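Local atomic coordinates of polyketide synthase/nonribosomal peptide synthetase hybrid RzxB (Pseudomonas fluorescens, PDB entry 5IL6), a protein that probably dehydrates beta-hydroxyacyl intermediates, through its dehydratase domain, during assembly of the polyketide rhizoxin on a trans-AT synthase line. Residues Val152-Ile166 with Met215-Leu229. Residues are numbered along the deposited sequence; the frame is centred on the assembly and turned at random. Where two conformers were deposited one is given.
Sequences VDVEACYQRFAAMGI and MALLLDELEERPALL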
ATOM      1  N   VAL A 152      17.952   1.708  14.008  1.00 45.01           N
ATOM      2  CA  VAL A 152      17.130   2.908  13.933  1.00 44.54           C
ATOM      3  C   VAL A 152      16.048   2.809  14.996  1.00 44.92           C
ATOM      4  O   VAL A 152      15.411   1.759  15.152  1.00 43.52           O
ATOM      5  CB  VAL A 152      16.523   3.083  12.531  1.00 40.61           C
ATOM      6  CG1 VAL A 152      15.640   4.322  12.480  1.00 39.50           C
ATOM      7  CG2 VAL A 152      17.627   3.173  11.487  1.00 42.06           C
ATOM      8  N   ASP A 153      15.848   3.896  15.734  1.00 40.22           N
ATOM      9  CA  ASP A 153      14.825   3.940  16.772  1.00 44.27           C
ATOM     10  C   ASP A 153      13.454   4.020  16.114  1.00 36.74           C
ATOM     11  O   ASP A 153      13.114   5.028  15.488  1.00 35.08           O
ATOM     12  CB  ASP A 153      15.069   5.132  17.691  1.00 51.91           C
ATOM     13  CG  ASP A 153      14.039   5.237  18.798  1.00 59.43           C
ATOM     14  OD1 ASP A 153      13.229   4.301  18.954  1.00 60.39           O
ATOM     15  OD2 ASP A 153      14.043   6.259  19.515  1.00 68.52           O
ATOM     16  N   VAL A 154      12.662   2.955  16.255  1.00 37.13           N
ATOM     17  CA  VAL A 154      11.350   2.912  15.613  1.00 39.47           C
ATOM     18  C   VAL A 154      10.465   4.030  16.143  1.00 38.03           C
ATOM     19  O   VAL A 154       9.727   4.670  15.385  1.00 35.27           O
ATOM     20  CB  VAL A 154      10.706   1.527  15.811  1.00 43.39           C
ATOM     21  CG1 VAL A 154       9.188   1.585  15.607  1.00 44.55           C
ATOM     22  CG2 VAL A 154      11.328   0.518  14.860  1.00 41.24           C
ATOM     23  N   GLU A 155      10.522   4.287  17.451  1.00 38.90           N
ATOM     24  CA  GLU A 155       9.707   5.354  18.018  1.00 43.26           C
ATOM     25  C   GLU A 155      10.125   6.717  17.484  1.00 39.25           C
ATOM     26  O   GLU A 155       9.282   7.610  17.335  1.00 37.24           O
ATOM     27  CB  GLU A 155       9.791   5.323  19.543  1.00 53.88           C
ATOM     28  CG  GLU A 155       9.144   4.095  20.164  1.00 65.54           C
ATOM     29  CD  GLU A 155       7.661   3.997  19.854  1.00 67.76           C
ATOM     30  OE1 GLU A 155       7.022   5.053  19.658  1.00 72.14           O
ATOM     31  OE2 GLU A 155       7.136   2.866  19.799  1.00 62.37           O
ATOM     32  N   ALA A 156      11.413   6.899  17.185  1.00 38.64           N
ATOM     33  CA  ALA A 156      11.847   8.127  16.530  1.00 40.31           C
ATOM     34  C   ALA A 156      11.206   8.266  15.154  1.00 36.66           C
ATOM     35  O   ALA A 156      10.879   9.376  14.720  1.00 39.87           O
ATOM     36  CB  ALA A 156      13.371   8.156  16.421  1.00 46.25           C
ATOM     37  N   CYS A 157      11.017   7.145  14.453  1.00 36.20           N
ATOM     38  CA  CYS A 157      10.352   7.190  13.155  1.00 35.29           C
ATOM     39  C   CYS A 157       8.887   7.585  13.306  1.00 32.35           C
ATOM     40  O   CYS A 157       8.388   8.443  12.569  1.00 28.27           O
ATOM     41  CB  CYS A 157      10.481   5.840  12.448  1.00 37.50           C
ATOM     42  SG  CYS A 157      12.176   5.422  11.958  1.00 40.70           S
ATOM     43  N   TYR A 158       8.178   6.967  14.255  1.00 31.91           N
ATOM     44  CA  TYR A 158       6.777   7.320  14.452  1.00 33.66           C
ATOM     45  C   TYR A 158       6.626   8.740  14.979  1.00 32.76           C
ATOM     46  O   TYR A 158       5.642   9.416  14.660  1.00 26.83           O
ATOM     47  CB  TYR A 158       6.102   6.318  15.391  1.00 31.96           C
ATOM     48  CG  TYR A 158       5.819   4.992  14.718  1.00 30.74           C
ATOM     49  CD1 TYR A 158       4.997   4.929  13.599  1.00 30.19           C
ATOM     50  CD2 TYR A 158       6.369   3.807  15.198  1.00 31.40           C
ATOM     51  CE1 TYR A 158       4.734   3.730  12.969  1.00 30.59           C
ATOM     52  CE2 TYR A 158       6.108   2.594  14.575  1.00 31.53           C
ATOM     53  CZ  TYR A 158       5.288   2.565  13.458  1.00 31.31           C
ATOM     54  OH  TYR A 158       5.014   1.376  12.819  1.00 27.18           O
ATOM     55  N   GLN A 159       7.585   9.215  15.777  1.00 34.13           N
ATOM     56  CA  GLN A 159       7.541  10.603  16.230  0.57 32.16           C
ATOM     57  C   GLN A 159       7.717  11.562  15.062  1.00 30.32           C
ATOM     58  O   GLN A 159       7.128  12.648  15.043  1.00 32.65           O
ATOM     59  CB  GLN A 159       8.611  10.853  17.295  0.57 33.59           C
ATOM     60  CG  GLN A 159       9.478  12.089  17.043  0.57 36.21           C
ATOM     61  CD  GLN A 159      10.341  12.461  18.232  0.57 43.02           C
ATOM     62  OE1 GLN A 159      10.246  13.572  18.758  0.57 46.78           O
ATOM     63  NE2 GLN A 159      11.189  11.539  18.665  0.57 45.78           N
ATOM     64  N   ARG A 160       8.530  11.180  14.073  1.00 31.61           N
ATOM     65  CA  ARG A 160       8.686  12.027  12.895  1.00 33.33           C
ATOM     66  C   ARG A 160       7.416  12.031  12.054  1.00 28.89           C
ATOM     67  O   ARG A 160       6.982  13.090  11.586  1.00 27.95           O
ATOM     68  CB  ARG A 160       9.885  11.565  12.063  1.00 41.45           C
ATOM     69  CG  ARG A 160      10.298  12.547  10.965  1.00 51.74           C
ATOM     70  CD  ARG A 160      10.675  13.912  11.531  1.00 64.93           C
ATOM     71  NE  ARG A 160      11.683  13.808  12.586  1.00 70.05           N
ATOM     72  CZ  ARG A 160      12.995  13.908  12.397  1.00 71.10           C
ATOM     73  NH1 ARG A 160      13.492  14.127  11.186  1.00 70.19           N
ATOM     74  NH2 ARG A 160      13.820  13.794  13.429  1.00 74.07           N
ATOM     75  N   PHE A 161       6.812  10.857  11.838  1.00 28.54           N
ATOM     76  CA  PHE A 161       5.517  10.806  11.167  1.00 27.86           C
ATOM     77  C   PHE A 161       4.497  11.665  11.901  1.00 31.14           C
ATOM     78  O   PHE A 161       3.733  12.413  11.278  1.00 28.12           O
ATOM     79  CB  PHE A 161       5.015   9.363  11.076  1.00 28.29           C
ATOM     80  CG  PHE A 161       5.647   8.563   9.972  1.00 30.29           C
ATOM     81  CD1 PHE A 161       5.521   8.957   8.650  1.00 30.90           C
ATOM     82  CD2 PHE A 161       6.349   7.403  10.255  1.00 34.26           C
ATOM     83  CE1 PHE A 161       6.097   8.218   7.633  1.00 33.88           C
ATOM     84  CE2 PHE A 161       6.926   6.660   9.243  1.00 34.61           C
ATOM     85  CZ  PHE A 161       6.797   7.068   7.931  1.00 34.30           C
ATOM     86  N   ALA A 162       4.461  11.559  13.229  1.00 31.44           N
ATOM     87  CA  ALA A 162       3.501  12.331  14.007  1.00 30.16           C
ATOM     88  C   ALA A 162       3.767  13.824  13.873  1.00 30.56           C
ATOM     89  O   ALA A 162       2.828  14.627  13.831  1.00 29.48           O
ATOM     90  CB  ALA A 162       3.552  11.902  15.474  1.00 30.53           C
ATOM     91  N   ALA A 163       5.044  14.215  13.808  1.00 31.00           N
ATOM     92  CA  ALA A 163       5.375  15.627  13.648  1.00 33.31           C
ATOM     93  C   ALA A 163       4.906  16.180  12.309  1.00 34.65           C
ATOM     94  O   ALA A 163       4.627  17.380  12.205  1.00 37.87           O
ATOM     95  CB  ALA A 163       6.884  15.830  13.803  1.00 39.73           C
ATOM     96  N   MET A 164       4.811  15.342  11.277  1.00 32.11           N
ATOM     97  CA  MET A 164       4.313  15.801   9.987  1.00 34.35           C
ATOM     98  C   MET A 164       2.796  15.690   9.870  1.00 34.47           C
ATOM     99  O   MET A 164       2.231  16.171   8.883  1.00 37.05           O
ATOM    100  CB  MET A 164       4.995  15.051   8.834  1.00 33.77           C
ATOM    101  CG  MET A 164       4.679  13.574   8.700  1.00 38.72           C
ATOM    102  SD  MET A 164       5.442  12.835   7.231  1.00 37.70           S
ATOM    103  CE  MET A 164       7.130  13.418   7.352  1.00 38.32           C
ATOM    104  N   GLY A 165       2.134  15.064  10.841  1.00 31.03           N
ATOM    105  CA  GLY A 165       0.688  14.987  10.866  1.00 32.24           C
ATOM    106  C   GLY A 165       0.083  13.606  10.712  1.00 29.02           C
ATOM    107  O   GLY A 165      -1.138  13.507  10.537  1.00 29.29           O
ATOM    108  N   ILE A 166       0.878  12.541  10.777  1.00 24.26           N
ATOM    109  CA  ILE A 166       0.392  11.182  10.558  1.00 24.36           C
ATOM    110  C   ILE A 166       0.495  10.423  11.874  1.00 25.10           C
ATOM    111  O   ILE A 166       1.590  10.285  12.435  1.00 31.61           O
ATOM    112  CB  ILE A 166       1.180  10.465   9.451  1.00 24.66           C
ATOM    113  CG1 ILE A 166       1.112  11.262   8.143  1.00 23.27           C
ATOM    114  CG2 ILE A 166       0.634   9.053   9.243  1.00 28.18           C
ATOM    115  CD1 ILE A 166       2.042  10.744   7.064  1.00 27.61           C
ATOM    116  N   MET A 215      11.017   5.751   6.396  1.00 25.12           N
ATOM    117  CA  MET A 215      11.442   6.790   7.324  1.00 29.54           C
ATOM    118  C   MET A 215      12.814   6.490   7.911  1.00 30.57           C
ATOM    119  O   MET A 215      13.527   7.413   8.321  1.00 30.29           O
ATOM    120  CB  MET A 215      10.408   6.948   8.437  1.00 32.41           C
ATOM    121  CG  MET A 215      10.724   8.060   9.426  1.00 33.53           C
ATOM    122  SD  MET A 215      10.846   9.661   8.603  1.00 33.91           S
ATOM    123  CE  MET A 215       9.120   9.998   8.268  1.00 36.85           C
ATOM    124  N   ALA A 216      13.203   5.213   7.966  1.00 31.95           N
ATOM    125  CA  ALA A 216      14.542   4.870   8.431  1.00 34.27           C
ATOM    126  C   ALA A 216      15.601   5.628   7.643  1.00 33.26           C
ATOM    127  O   ALA A 216      16.645   6.006   8.188  1.00 36.41           O
ATOM    128  CB  ALA A 216      14.772   3.362   8.312  1.00 35.33           C
ATOM    129  N   LEU A 217      15.352   5.849   6.356  1.00 27.15           N
ATOM    130  CA  LEU A 217      16.303   6.509   5.474  1.00 30.70           C
ATOM    131  C   LEU A 217      16.155   8.026   5.445  1.00 40.58           C
ATOM    132  O   LEU A 217      16.963   8.695   4.791  1.00 43.93           O
ATOM    133  CB  LEU A 217      16.153   5.950   4.055  1.00 31.21           C
ATOM    134  CG  LEU A 217      16.432   4.448   3.916  1.00 32.48           C
ATOM    135  CD1 LEU A 217      16.138   3.964   2.507  1.00 36.85           C
ATOM    136  CD2 LEU A 217      17.875   4.128   4.287  1.00 35.49           C
ATOM    137  N   LEU A 218      15.160   8.589   6.136  1.00 40.69           N
ATOM    138  CA  LEU A 218      14.875  10.016   6.054  1.00 41.13           C
ATOM    139  C   LEU A 218      15.023  10.770   7.368  1.00 43.48           C
ATOM    140  O   LEU A 218      14.942  12.004   7.356  1.00 37.29           O
ATOM    141  CB  LEU A 218      13.451  10.242   5.523  1.00 39.78           C
ATOM    142  CG  LEU A 218      13.138   9.677   4.135  1.00 37.07           C
ATOM    143  CD1 LEU A 218      11.682   9.921   3.787  1.00 34.01           C
ATOM    144  CD2 LEU A 218      14.044  10.301   3.083  1.00 37.26           C
ATOM    145  N   LEU A 219      15.251  10.086   8.492  1.00 48.26           N
ATOM    146  CA  LEU A 219      15.306  10.781   9.775  1.00 53.36           C
ATOM    147  C   LEU A 219      16.330  11.911   9.754  1.00 55.02           C
ATOM    148  O   LEU A 219      16.058  13.012  10.247  1.00 49.13           O
ATOM    149  CB  LEU A 219      15.630   9.794  10.897  1.00 56.36           C
ATOM    150  CG  LEU A 219      14.491   8.882  11.361  1.00 62.12           C
ATOM    151  CD1 LEU A 219      15.019   7.827  12.321  1.00 62.29           C
ATOM    152  CD2 LEU A 219      13.365   9.680  12.007  1.00 69.04           C
ATOM    153  N   ASP A 220      17.510  11.662   9.184  1.00 66.80           N
ATOM    154  CA  ASP A 220      18.556  12.682   9.176  1.00 82.34           C
ATOM    155  C   ASP A 220      18.247  13.796   8.181  1.00 77.16           C
ATOM    156  O   ASP A 220      18.513  14.970   8.458  1.00 69.07           O
ATOM    157  CB  ASP A 220      19.910  12.040   8.875  1.00 98.40           C
ATOM    158  CG  ASP A 220      20.444  11.240  10.047  1.00110.75           C
ATOM    159  OD1 ASP A 220      20.309  11.709  11.198  1.00115.59           O
ATOM    160  OD2 ASP A 220      20.994  10.141   9.821  1.00114.51           O
ATOM    161  N   GLU A 221      17.690  13.455   7.016  1.00 79.61           N
ATOM    162  CA  GLU A 221      17.416  14.480   6.011  1.00 84.51           C
ATOM    163  C   GLU A 221      16.327  15.433   6.481  1.00 72.08           C
ATOM    164  O   GLU A 221      16.477  16.657   6.393  1.00 71.74           O
ATOM    165  CB  GLU A 221      17.006  13.841   4.683  1.00 99.80           C
ATOM    166  CG  GLU A 221      18.122  13.134   3.935  1.00113.51           C
ATOM    167  CD  GLU A 221      17.847  13.038   2.447  1.00120.36           C
ATOM    168  OE1 GLU A 221      17.016  13.818   1.935  1.00120.97           O
ATOM    169  OE2 GLU A 221      18.466  12.176   1.784  1.00124.13           O
ATOM    170  N   LEU A 222      15.222  14.890   6.980  1.00 60.98           N
ATOM    171  CA  LEU A 222      14.086  15.716   7.351  1.00 56.70           C
ATOM    172  C   LEU A 222      14.383  16.512   8.617  1.00 59.85           C
ATOM    173  O   LEU A 222      15.180  16.103   9.466  1.00 57.99           O
ATOM    174  CB  LEU A 222      12.849  14.845   7.566  1.00 51.47           C
ATOM    175  CG  LEU A 222      12.416  14.003   6.362  1.00 44.09           C
ATOM    176  CD1 LEU A 222      11.189  13.173   6.704  1.00 37.01           C
ATOM    177  CD2 LEU A 222      12.154  14.874   5.141  1.00 43.22           C
ATOM    178  N   GLU A 223      13.731  17.664   8.731  1.00 67.04           N
ATOM    179  CA  GLU A 223      13.846  18.499   9.914  1.00 78.22           C
ATOM    180  C   GLU A 223      12.882  17.994  10.989  1.00 75.61           C
ATOM    181  O   GLU A 223      12.135  17.035  10.789  1.00 68.24           O
ATOM    182  CB  GLU A 223      13.585  19.962   9.554  1.00 88.20           C
ATOM    183  CG  GLU A 223      13.994  20.959  10.637  1.00 96.50           C
ATOM    184  CD  GLU A 223      14.220  22.361  10.104  1.00100.71           C
ATOM    185  OE1 GLU A 223      14.389  22.520   8.876  1.00101.25           O
ATOM    186  OE2 GLU A 223      14.222  23.309  10.918  1.00103.48           O
ATOM    187  N   GLU A 224      12.927  18.628  12.163  1.00 81.42           N
ATOM    188  CA  GLU A 224      12.069  18.215  13.268  1.00 85.08           C
ATOM    189  C   GLU A 224      10.595  18.239  12.871  1.00 80.04           C
ATOM    190  O   GLU A 224       9.836  17.329  13.222  1.00 70.66           O
ATOM    191  CB  GLU A 224      12.320  19.123  14.471  1.00 90.66           C
ATOM    192  CG  GLU A 224      11.754  18.611  15.783  1.00 91.53           C
ATOM    193  CD  GLU A 224      12.013  19.568  16.930  1.00 92.01           C
ATOM    194  OE1 GLU A 224      12.834  20.494  16.757  1.00 92.86           O
ATOM    195  OE2 GLU A 224      11.400  19.396  18.005  1.00 90.82           O
ATOM    196  N   ARG A 225      10.171  19.271  12.139  1.00 84.39           N
ATOM    197  CA  ARG A 225       8.787  19.431  11.697  1.00 87.28           C
ATOM    198  C   ARG A 225       8.757  19.499  10.174  1.00 75.48           C
ATOM    199  O   ARG A 225       8.518  20.565   9.591  1.00 74.73           O
ATOM    200  CB  ARG A 225       8.151  20.677  12.309  1.00103.10           C
ATOM    201  CG  ARG A 225       8.943  21.957  12.073  1.00118.62           C
ATOM    202  CD  ARG A 225       8.458  23.095  12.948  1.00129.70           C
ATOM    203  NE  ARG A 225       9.548  24.014  13.261  1.00138.33           N
ATOM    204  CZ  ARG A 225      10.461  23.797  14.202  1.00144.67           C
ATOM    205  NH1 ARG A 225      10.419  22.689  14.932  1.00143.58           N
ATOM    206  NH2 ARG A 225      11.420  24.686  14.415  1.00150.75           N
ATOM    207  N   PRO A 226       8.984  18.377   9.498  1.00 64.32           N
ATOM    208  CA  PRO A 226       8.977  18.398   8.035  1.00 58.16           C
ATOM    209  C   PRO A 226       7.561  18.539   7.500  1.00 48.81           C
ATOM    210  O   PRO A 226       6.571  18.349   8.212  1.00 46.24           O
ATOM    211  CB  PRO A 226       9.580  17.042   7.663  1.00 56.77           C
ATOM    212  CG  PRO A 226       9.098  16.152   8.760  1.00 55.08           C
ATOM    213  CD  PRO A 226       9.097  17.003  10.015  1.00 58.20           C
ATOM    214  N   ALA A 227       7.472  18.879   6.220  1.00 41.61           N
ATOM    215  CA  ALA A 227       6.172  18.925   5.573  1.00 37.06           C
ATOM    216  C   ALA A 227       5.589  17.520   5.470  1.00 29.93           C
ATOM    217  O   ALA A 227       6.306  16.515   5.492  1.00 30.21           O
ATOM    218  CB  ALA A 227       6.280  19.556   4.186  1.00 37.86           C
ATOM    219  N   LEU A 228       4.266  17.460   5.368  1.00 31.54           N
ATOM    220  CA  LEU A 228       3.587  16.178   5.248  1.00 37.85           C
ATOM    221  C   LEU A 228       3.976  15.499   3.942  1.00 32.13           C
ATOM    222  O   LEU A 228       3.876  16.092   2.865  1.00 30.65           O
ATOM    223  CB  LEU A 228       2.073  16.378   5.313  1.00 44.98           C
ATOM    224  CG  LEU A 228       1.214  15.151   4.997  1.00 48.44           C
ATOM    225  CD1 LEU A 228       1.513  14.001   5.946  1.00 49.95           C
ATOM    226  CD2 LEU A 228      -0.258  15.519   5.042  1.00 44.82           C
ATOM    227  N   LEU A 229       4.421  14.250   4.043  1.00 27.22           N
ATOM    228  CA  LEU A 229       4.781  13.440   2.888  1.00 29.84           C
ATOM    229  C   LEU A 229       3.836  12.252   2.811  1.00 33.30           C
ATOM    230  O   LEU A 229       3.617  11.566   3.816  1.00 36.51           O
ATOM    231  CB  LEU A 229       6.225  12.943   2.985  1.00 31.91           C
ATOM    232  CG  LEU A 229       7.337  13.991   2.966  1.00 34.53           C
ATOM    233  CD1 LEU A 229       8.674  13.319   3.235  1.00 39.15           C
ATOM    234  CD2 LEU A 229       7.366  14.734   1.639  1.00 32.85           C
TER
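Arg-160 reaches from the middle of helix 154-164 into the turn at 219-224, where its NH1 donates to Leu-219 O (3.0 Å), on a lone pair in the carbonyl plane, although the oxygen is tilted out of the guanidinium plane. Leu-222 O lies 3.1 Å from Arg-160 NH1, and Leu-219 CD2 covers one guanidinium face, opposite Glu-223 O. With CG anti to the backbone N (chi1 -169°) and bends at chi2 and chi3, the arginine chain curls into the loop, its CG touching Met-215 SD and its CD the Pro-226 ring.

Met-215 crosses that chain at about a right angle and folds back so that CE sits over the Phe-161 ring, 3.7 Å from its centroid and 16° off the normal, a CH-pi contact; SD lies farther off over the same face, 5.0 Å from the centroid, a Met-aromatic contact. Leu-219 CD1 meets Val-152 CG1 tip to tip and also packs on Cys-157 SG. At the other end of the helix, Met-164 lays CE against Pro-226 CG (3.7 Å), while its SD accepts a weak, nearly straight bond from Leu-229 N (3.6 Å, 165°). A Schellman motif at Gly-165 ends the helix and leads to Ile-166, which crosses Leu-228 at about a right angle, the two CD1 atoms pressed to a tight 3.5 Å.

The loop between helix 204-212 and strand 230-239 thus lines helix 154-164 in this hotdog-fold domain, with Val-152 and Cys-157 resting on strand 175-181 and Leu-222 and Leu-229 on Tyr-261 of strand 261-268.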